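Local coordinates for protein diadenosine tetraphosphatase, putative (Trypanosoma brucei, PDB 2QJC) that probably hydrolyses diadenosine tetraphosphate or related phosphate compounds, as a calcineurin-like phosphoesterase that holds manganese ions in its active site, at residues A[35-38]-A[39-42]; A[68-72]-A[73-77]; A[130-134]-A[135-139]. All blocks are in the same frame, centred on the assembly; numbering follows the deposited sequence.

Contact 1 of 3, residues A[35-38]-A[39-42]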
loop_
_atom_site.group_PDB
_atom_site.type_symbol
_atom_site.label_atom_id
_atom_site.label_comp_id
_atom_site.label_asym_id
_atom_site.label_seq_id
_atom_site.Cartn_x
_atom_site.Cartn_y
_atom_site.Cartn_z
ATOM N N GLU A 35 14.514 4.364 -4.810
ATOM C CA GLU A 35 15.423 5.507 -4.902
ATOM C C GLU A 35 15.192 6.253 -6.211
ATOM O O GLU A 35 15.156 7.483 -6.238
ATOM C CB GLU A 35 16.874 5.040 -4.845
ATOM C CG GLU A 35 17.241 4.333 -3.564
ATOM C CD GLU A 35 18.583 3.637 -3.650
ATOM O OE1 GLU A 35 19.106 3.473 -4.777
ATOM O OE2 GLU A 35 19.100 3.242 -2.584
ATOM N N ASP A 36 15.036 5.503 -7.298
ATOM C CA ASP A 36 14.810 6.115 -8.601
ATOM C C ASP A 36 13.492 6.881 -8.599
ATOM O O ASP A 36 13.394 7.965 -9.172
ATOM C CB ASP A 36 14.769 5.060 -9.705
ATOM C CG ASP A 36 15.924 4.082 -9.622
ATOM O OD1 ASP A 36 17.064 4.514 -9.341
ATOM O OD2 ASP A 36 15.689 2.876 -9.850
ATOM N N LEU A 37 12.478 6.315 -7.953
ATOM C CA LEU A 37 11.176 6.968 -7.898
ATOM C C LEU A 37 11.258 8.274 -7.105
ATOM O O LEU A 37 10.643 9.273 -7.481
ATOM C CB LEU A 37 10.130 6.039 -7.268
ATOM C CG LEU A 37 8.710 6.622 -7.180
ATOM C CD1 LEU A 37 8.240 7.059 -8.556
ATOM C CD2 LEU A 37 7.759 5.590 -6.603
ATOM N N LEU A 38 12.016 8.268 -6.014
ATOM C CA LEU A 38 12.156 9.466 -5.197
ATOM C C LEU A 38 12.823 10.585 -5.997
ATOM O O LEU A 38 12.435 11.756 -5.888
ATOM C CB LEU A 38 12.942 9.149 -3.926
ATOM C CG LEU A 38 12.198 8.213 -2.963
ATOM C CD1 LEU A 38 13.062 7.933 -1.748
ATOM C CD2 LEU A 38 10.871 8.837 -2.538
ATOM N N ARG A 39 13.824 10.227 -6.801
ATOM C CA ARG A 39 14.493 11.209 -7.648
ATOM C C ARG A 39 13.511 11.631 -8.731
ATOM O O ARG A 39 13.497 12.787 -9.154
ATOM C CB ARG A 39 15.745 10.616 -8.316
ATOM C CG ARG A 39 16.956 10.493 -7.403
ATOM C CD ARG A 39 18.208 10.144 -8.198
ATOM N NE ARG A 39 18.171 8.781 -8.721
ATOM C CZ ARG A 39 18.429 7.699 -7.998
ATOM N NH1 ARG A 39 18.748 7.808 -6.718
ATOM N NH2 ARG A 39 18.367 6.506 -8.559
ATOM N N ALA A 40 12.684 10.685 -9.170
ATOM C CA ALA A 40 11.700 10.944 -10.214
ATOM C C ALA A 40 10.582 11.914 -9.806
ATOM O O ALA A 40 9.872 12.442 -10.668
ATOM C CB ALA A 40 11.096 9.626 -10.695
ATOM N N VAL A 41 10.410 12.143 -8.508
ATOM C CA VAL A 41 9.373 13.070 -8.056
ATOM C C VAL A 41 10.003 14.278 -7.373
ATOM O O VAL A 41 9.299 15.183 -6.924
ATOM C CB VAL A 41 8.382 12.408 -7.055
ATOM C CG1 VAL A 41 7.827 11.118 -7.640
ATOM C CG2 VAL A 41 9.070 12.157 -5.721
ATOM N N SER A 42 11.332 14.277 -7.290
ATOM C CA SER A 42 12.071 15.365 -6.657
ATOM C C SER A 42 11.686 15.470 -5.186
ATOM O O SER A 42 11.336 16.545 -4.694
ATOM C CB SER A 42 11.784 16.692 -7.369
ATOM O OG SER A 42 12.132 16.619 -8.742
#
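Asp36 and Arg39, three residues apart on the solvent side of helix 31-41, are joined by a short salt bridge, with Asp36 OD1 2.5 Å from Arg39 NH2. The two side chains run alongside each other and point the same way, but their flat ends are far from coplanar: carboxylate and guanidinium planes are 64° apart. A bend at chi3 (-70°) folds the arginine back along the helix, so that the carbonyl oxygen Glu35 O lies 3.6 Å above the plane of the Arg39 guanidinium, over its centre. The carboxylate of Glu35 turns instead to Arg31, one helical turn earlier, through a second salt bridge.

The helix is the crossover of the beta-alpha-beta unit of strand 21-24, helix 31-41 and strand 49-52, and its apolar side faces the sheet. With CG anti to the backbone N (chi1 -179°), Leu37 places CD1 4.2 Å from Val41 CG1, the two chains meeting at a slant, and 4.4 Å from Ala40 CB. All three side chains rest on strand 240-245, and Leu37 and Val41 also reach strand 21-24.

Backbone bonds run from Arg39 N to Glu35 O (3.1 Å) and from Ala40 N to Asp36 O (2.8 Å). Ser42, with positive phi, is the first residue to leave helical geometry, in a Schellman motif, and Arg20 NH2 takes up the carbonyl of Val41.

Contact 2 of 3, residues A[68-72]-A[73-77]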
loop_
_atom_site.group_PDB
_atom_site.type_symbol
_atom_site.label_atom_id
_atom_site.label_comp_id
_atom_site.label_asym_id
_atom_site.label_seq_id
_atom_site.Cartn_x
_atom_site.Cartn_y
_atom_site.Cartn_z
ATOM N N ARG A 68 14.495 0.198 6.157
ATOM C CA ARG A 68 15.398 1.109 6.855
ATOM C C ARG A 68 15.437 2.478 6.183
ATOM O O ARG A 68 15.611 3.495 6.847
ATOM C CB ARG A 68 16.804 0.508 6.921
ATOM C CG ARG A 68 16.972 -0.460 8.072
ATOM C CD ARG A 68 18.207 -1.325 7.913
ATOM N NE ARG A 68 18.416 -2.153 9.098
ATOM C CZ ARG A 68 19.155 -3.256 9.116
ATOM N NH1 ARG A 68 19.758 -3.670 8.008
ATOM N NH2 ARG A 68 19.279 -3.952 10.240
ATOM N N LEU A 69 15.285 2.496 4.866
ATOM C CA LEU A 69 15.272 3.747 4.126
ATOM C C LEU A 69 14.030 4.536 4.537
ATOM O O LEU A 69 14.106 5.727 4.856
ATOM C CB LEU A 69 15.237 3.478 2.617
ATOM C CG LEU A 69 15.011 4.707 1.727
ATOM C CD1 LEU A 69 16.082 5.752 2.015
ATOM C CD2 LEU A 69 15.054 4.309 0.274
ATOM N N LEU A 70 12.883 3.866 4.526
ATOM C CA LEU A 70 11.629 4.509 4.902
ATOM C C LEU A 70 11.696 5.026 6.336
ATOM O O LEU A 70 11.159 6.097 6.644
ATOM C CB LEU A 70 10.462 3.529 4.738
ATOM C CG LEU A 70 10.235 3.090 3.286
ATOM C CD1 LEU A 70 9.179 2.000 3.221
ATOM C CD2 LEU A 70 9.824 4.299 2.450
ATOM N N LYS A 71 12.361 4.271 7.207
ATOM C CA LYS A 71 12.511 4.662 8.607
ATOM C C LYS A 71 13.335 5.947 8.755
ATOM O O LYS A 71 12.910 6.889 9.422
ATOM C CB LYS A 71 13.175 3.537 9.407
ATOM C CG LYS A 71 13.451 3.879 10.866
ATOM C CD LYS A 71 14.081 2.691 11.588
ATOM C CE LYS A 71 14.519 3.047 13.005
ATOM N NZ LYS A 71 13.407 3.591 13.839
ATOM N N ARG A 72 14.512 5.983 8.133
ATOM C CA ARG A 72 15.372 7.159 8.221
ATOM C C ARG A 72 14.696 8.380 7.601
ATOM O O ARG A 72 14.989 9.515 7.977
ATOM C CB ARG A 72 16.721 6.898 7.531
ATOM C CG ARG A 72 16.677 6.941 6.008
ATOM C CD ARG A 72 17.631 5.921 5.382
ATOM N NE ARG A 72 19.027 6.355 5.317
ATOM C CZ ARG A 72 19.474 7.331 4.530
ATOM N NH1 ARG A 72 18.636 7.991 3.738
ATOM N NH2 ARG A 72 20.767 7.631 4.511
ATOM N N LEU A 73 13.790 8.150 6.653
ATOM C CA LEU A 73 13.083 9.248 5.994
ATOM C C LEU A 73 11.865 9.737 6.765
ATOM O O LEU A 73 11.281 10.762 6.421
ATOM C CB LEU A 73 12.644 8.839 4.586
ATOM C CG LEU A 73 13.750 8.709 3.540
ATOM C CD1 LEU A 73 13.144 8.273 2.218
ATOM C CD2 LEU A 73 14.476 10.041 3.388
ATOM N N GLY A 74 11.488 9.008 7.807
ATOM C CA GLY A 74 10.323 9.392 8.590
ATOM C C GLY A 74 9.041 9.094 7.830
ATOM O O GLY A 74 7.970 9.600 8.164
ATOM N N ALA A 75 9.160 8.251 6.810
ATOM C CA ALA A 75 8.032 7.869 5.963
ATOM C C ALA A 75 6.974 7.009 6.650
ATOM O O ALA A 75 7.272 6.238 7.568
ATOM C CB ALA A 75 8.549 7.141 4.726
ATOM N N TYR A 76 5.733 7.147 6.184
ATOM C CA TYR A 76 4.602 6.377 6.701
ATOM C C TYR A 76 4.316 5.193 5.779
ATOM O O TYR A 76 4.833 5.115 4.665
ATOM C CB TYR A 76 3.344 7.249 6.758
ATOM C CG TYR A 76 3.302 8.220 7.910
ATOM C CD1 TYR A 76 2.820 7.828 9.159
ATOM C CD2 TYR A 76 3.742 9.534 7.753
ATOM C CE1 TYR A 76 2.773 8.725 10.225
ATOM C CE2 TYR A 76 3.703 10.442 8.816
ATOM C CZ TYR A 76 3.217 10.029 10.046
ATOM O OH TYR A 76 3.186 10.915 11.100
ATOM N N SER A 77 3.478 4.280 6.250
ATOM C CA SER A 77 3.085 3.120 5.462
ATOM C C SER A 77 1.989 2.345 6.156
ATOM O O SER A 77 1.942 2.291 7.392
ATOM C CB SER A 77 4.265 2.176 5.244
ATOM O OG SER A 77 3.840 1.022 4.538
#
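Leu69 and Leu73, one helical turn apart, lie side by side and point the same way, their CD1 atoms 3.9 Å from each other. They reach this from different starting torsions. Leu69 has CG trans to its amide nitrogen (chi1 171°), whereas in Leu73 CG swings to the side of the backbone N (chi1 -72°). That swing also brings Leu73 CG within 3.3 Å of Leu69 O, in the previous turn, the same oxygen that accepts Leu73 N. The pair faces helix 31-41, Leu69 touching Leu34 and Leu73 touching Leu38.

The second apolar pair bridges the end of the helix. Ala75 directs its methyl back at the last turn, where CB comes 3.9 Å from Leu70 CD2, and both side chains also pack on Leu50 of strand 49-52. This is the hydrophobic contact that accompanies a Schellman motif, here with Gly74 as the residue of positive phi, a conformation that favours glycine. Its two signature bonds are present. Ala75 N reaches Leu70 O at 2.9 Å, close to the direction of the C=O bond, while Gly74 N binds Lys71 O at 3.0 Å from well above the carbonyl plane, 65° out of it. Leu73 N adds a weak bond to Leu70 O at 3.3 Å.

From here the chain enters strand 76-77, which pairs with strand 49-52 to complete a beta-alpha-beta unit. Leu70 O and Lys71 O, near the end of the helix, are thus met by the amides of Ala75 and Gly74, while the buried Leu70-Ala75 pair lies on the side facing strand 49-52.

Contact 3 of 3, residues A[130-134]-A[135-139]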
loop_
_atom_site.group_PDB
_atom_site.type_symbol
_atom_site.label_atom_id
_atom_site.label_comp_id
_atom_site.label_asym_id
_atom_site.label_seq_id
_atom_site.Cartn_x
_atom_site.Cartn_y
_atom_site.Cartn_z
ATOM N N ILE A 130 -4.639 4.813 6.645
ATOM C CA ILE A 130 -4.159 6.157 6.957
ATOM C C ILE A 130 -5.030 7.178 6.234
ATOM O O ILE A 130 -5.227 7.092 5.018
ATOM C CB ILE A 130 -2.677 6.359 6.541
ATOM C CG1 ILE A 130 -1.776 5.470 7.398
ATOM C CG2 ILE A 130 -2.269 7.836 6.719
ATOM C CD1 ILE A 130 -0.317 5.495 6.975
ATOM N N ARG A 131 -5.572 8.127 6.994
ATOM C CA ARG A 131 -6.416 9.176 6.431
ATOM C C ARG A 131 -5.609 10.474 6.310
ATOM O O ARG A 131 -4.945 10.890 7.264
ATOM C CB ARG A 131 -7.643 9.425 7.321
ATOM C CG ARG A 131 -8.493 8.199 7.601
ATOM C CD ARG A 131 -9.784 8.565 8.349
ATOM N NE ARG A 131 -10.848 8.963 7.430
ATOM C CZ ARG A 131 -12.098 9.242 7.795
ATOM N NH1 ARG A 131 -12.450 9.177 9.071
ATOM N NH2 ARG A 131 -13.006 9.556 6.877
ATOM N N ILE A 132 -5.671 11.099 5.135
ATOM C CA ILE A 132 -4.964 12.355 4.847
ATOM C C ILE A 132 -6.058 13.311 4.371
ATOM O O ILE A 132 -6.178 13.610 3.173
ATOM C CB ILE A 132 -3.914 12.156 3.721
ATOM C CG1 ILE A 132 -2.952 11.031 4.106
ATOM C CG2 ILE A 132 -3.126 13.453 3.490
ATOM C CD1 ILE A 132 -2.140 10.500 2.942
ATOM N N PRO A 133 -6.874 13.803 5.319
ATOM C CA PRO A 133 -7.996 14.715 5.069
ATOM C C PRO A 133 -7.745 16.004 4.291
ATOM O O PRO A 133 -8.612 16.447 3.541
ATOM C CB PRO A 133 -8.570 14.954 6.471
ATOM C CG PRO A 133 -7.374 14.780 7.370
ATOM C CD PRO A 133 -6.670 13.594 6.766
ATOM N N ALA A 134 -6.570 16.601 4.444
ATOM C CA ALA A 134 -6.271 17.838 3.729
ATOM C C ALA A 134 -6.375 17.660 2.210
ATOM O O ALA A 134 -6.728 18.595 1.479
ATOM C CB ALA A 134 -4.873 18.328 4.105
ATOM N N HIS A 135 -6.065 16.454 1.744
ATOM C CA HIS A 135 -6.103 16.138 0.322
ATOM C C HIS A 135 -7.274 15.225 -0.025
ATOM O O HIS A 135 -7.376 14.738 -1.156
ATOM C CB HIS A 135 -4.784 15.464 -0.083
ATOM C CG HIS A 135 -3.590 16.369 0.002
ATOM N ND1 HIS A 135 -3.452 17.492 -0.786
ATOM C CD2 HIS A 135 -2.492 16.327 0.795
ATOM C CE1 HIS A 135 -2.323 18.107 -0.480
ATOM N NE2 HIS A 135 -1.721 17.421 0.477
ATOM N N ASN A 136 -8.155 15.010 0.954
ATOM C CA ASN A 136 -9.319 14.138 0.819
ATOM C C ASN A 136 -8.905 12.759 0.281
ATOM O O ASN A 136 -9.481 12.247 -0.674
ATOM C CB ASN A 136 -10.377 14.771 -0.096
ATOM C CG ASN A 136 -11.672 13.975 -0.124
ATOM O OD1 ASN A 136 -12.131 13.473 0.907
ATOM N ND2 ASN A 136 -12.273 13.865 -1.299
ATOM N N VAL A 137 -7.903 12.166 0.928
ATOM C CA VAL A 137 -7.378 10.857 0.542
ATOM C C VAL A 137 -7.376 9.849 1.697
ATOM O O VAL A 137 -7.326 10.230 2.867
ATOM C CB VAL A 137 -5.923 11.014 -0.005
ATOM C CG1 VAL A 137 -5.158 9.699 0.090
ATOM C CG2 VAL A 137 -5.967 11.484 -1.452
HETATM N N MSE A 138 -7.448 8.563 1.357
HETATM C CA MSE A 138 -7.391 7.478 2.339
HETATM C C MSE A 138 -6.548 6.334 1.755
HETATM O O MSE A 138 -6.758 5.907 0.609
HETATM C CB MSE A 138 -8.791 6.965 2.705
HETATM C CG MSE A 138 -9.643 7.974 3.486
HETATM SE SE MSE A 138 -11.087 7.177 4.538
HETATM C CE MSE A 138 -12.199 6.506 3.116
ATOM N N VAL A 139 -5.593 5.845 2.537
ATOM C CA VAL A 139 -4.705 4.779 2.084
ATOM C C VAL A 139 -4.949 3.451 2.805
ATOM O O VAL A 139 -5.016 3.404 4.034
ATOM C CB VAL A 139 -3.204 5.205 2.284
ATOM C CG1 VAL A 139 -2.261 4.135 1.742
ATOM C CG2 VAL A 139 -2.939 6.536 1.593
#
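Ile132 meets His135 and Val137 across the tip of a beta hairpin. Its CB stands 4.0 Å from Val137 O, the carbonyl that receives Ile132 N. At CB the chain forks. The CG2 methyl comes up to the edge of the His135 ring, in its plane, 4.0 Å from CD2; the other branch leaves through CG1, which lies anti to the carbonyl carbon (chi1 -56°). It ends in CD1, which touches Val137 CG1 at 4.2 Å and Val139 CG2 at 4.3 Å.

Ile130 with Val139 and Ile132 with Val137 are antiparallel hydrogen-bonded pairs; Arg131 with Met138, between them, is a non-hydrogen-bonded pair. Ala134 and His135 form the corner of a tight turn closed by Asn136 N to Pro133 O. Asn136, of positive phi, and Val137 both face Ile132, which makes a G1 beta bulge. Ile132 O is gripped twice, by His135 N and Val137 N, each 3.2 Å away and arriving from opposite faces of the carbonyl plane. On the reverse face of the hairpin Arg131 and Met138 (a selenomethionine) run side by side, Arg131 NE 3.4 Å from Met138 SE.

In its mixed sheet the hairpin lies between strand 11-13, next to 129-132, and strand 199-202, next to 137-140. The face carrying Ile132, Val137 and Val139 packs on strand 21-24 of the second sheet, in keeping with the beta-sandwich core of calcineurin-like phosphoesterases. His135 NE2 bonds to Gly19 O just ahead of that strand, and its ring also touches Phe236 of strand 230-236.

Contacts 1 and 2 are helix C-terminal ends, both closing in Schellman motifs, in successive beta-alpha-beta units that share strand 49-52; contact 3 is a hairpin in the other large sheet. The two helices touch through Leu38 CD1 and Leu73 CD1, 4.0 Å apart, and contact 2 reaches contact 3 where Ile130 CD1 packs 3.9 Å from Ser77 O. Contacts 1 and 3 do not meet. Each has a buried apolar side and an exposed outer side, but contact 1 adds a salt bridge within its outer surface, contact 2 relies on leucines and backbone bonds, and contact 3, with the most buried residues, is chiefly beta pairing.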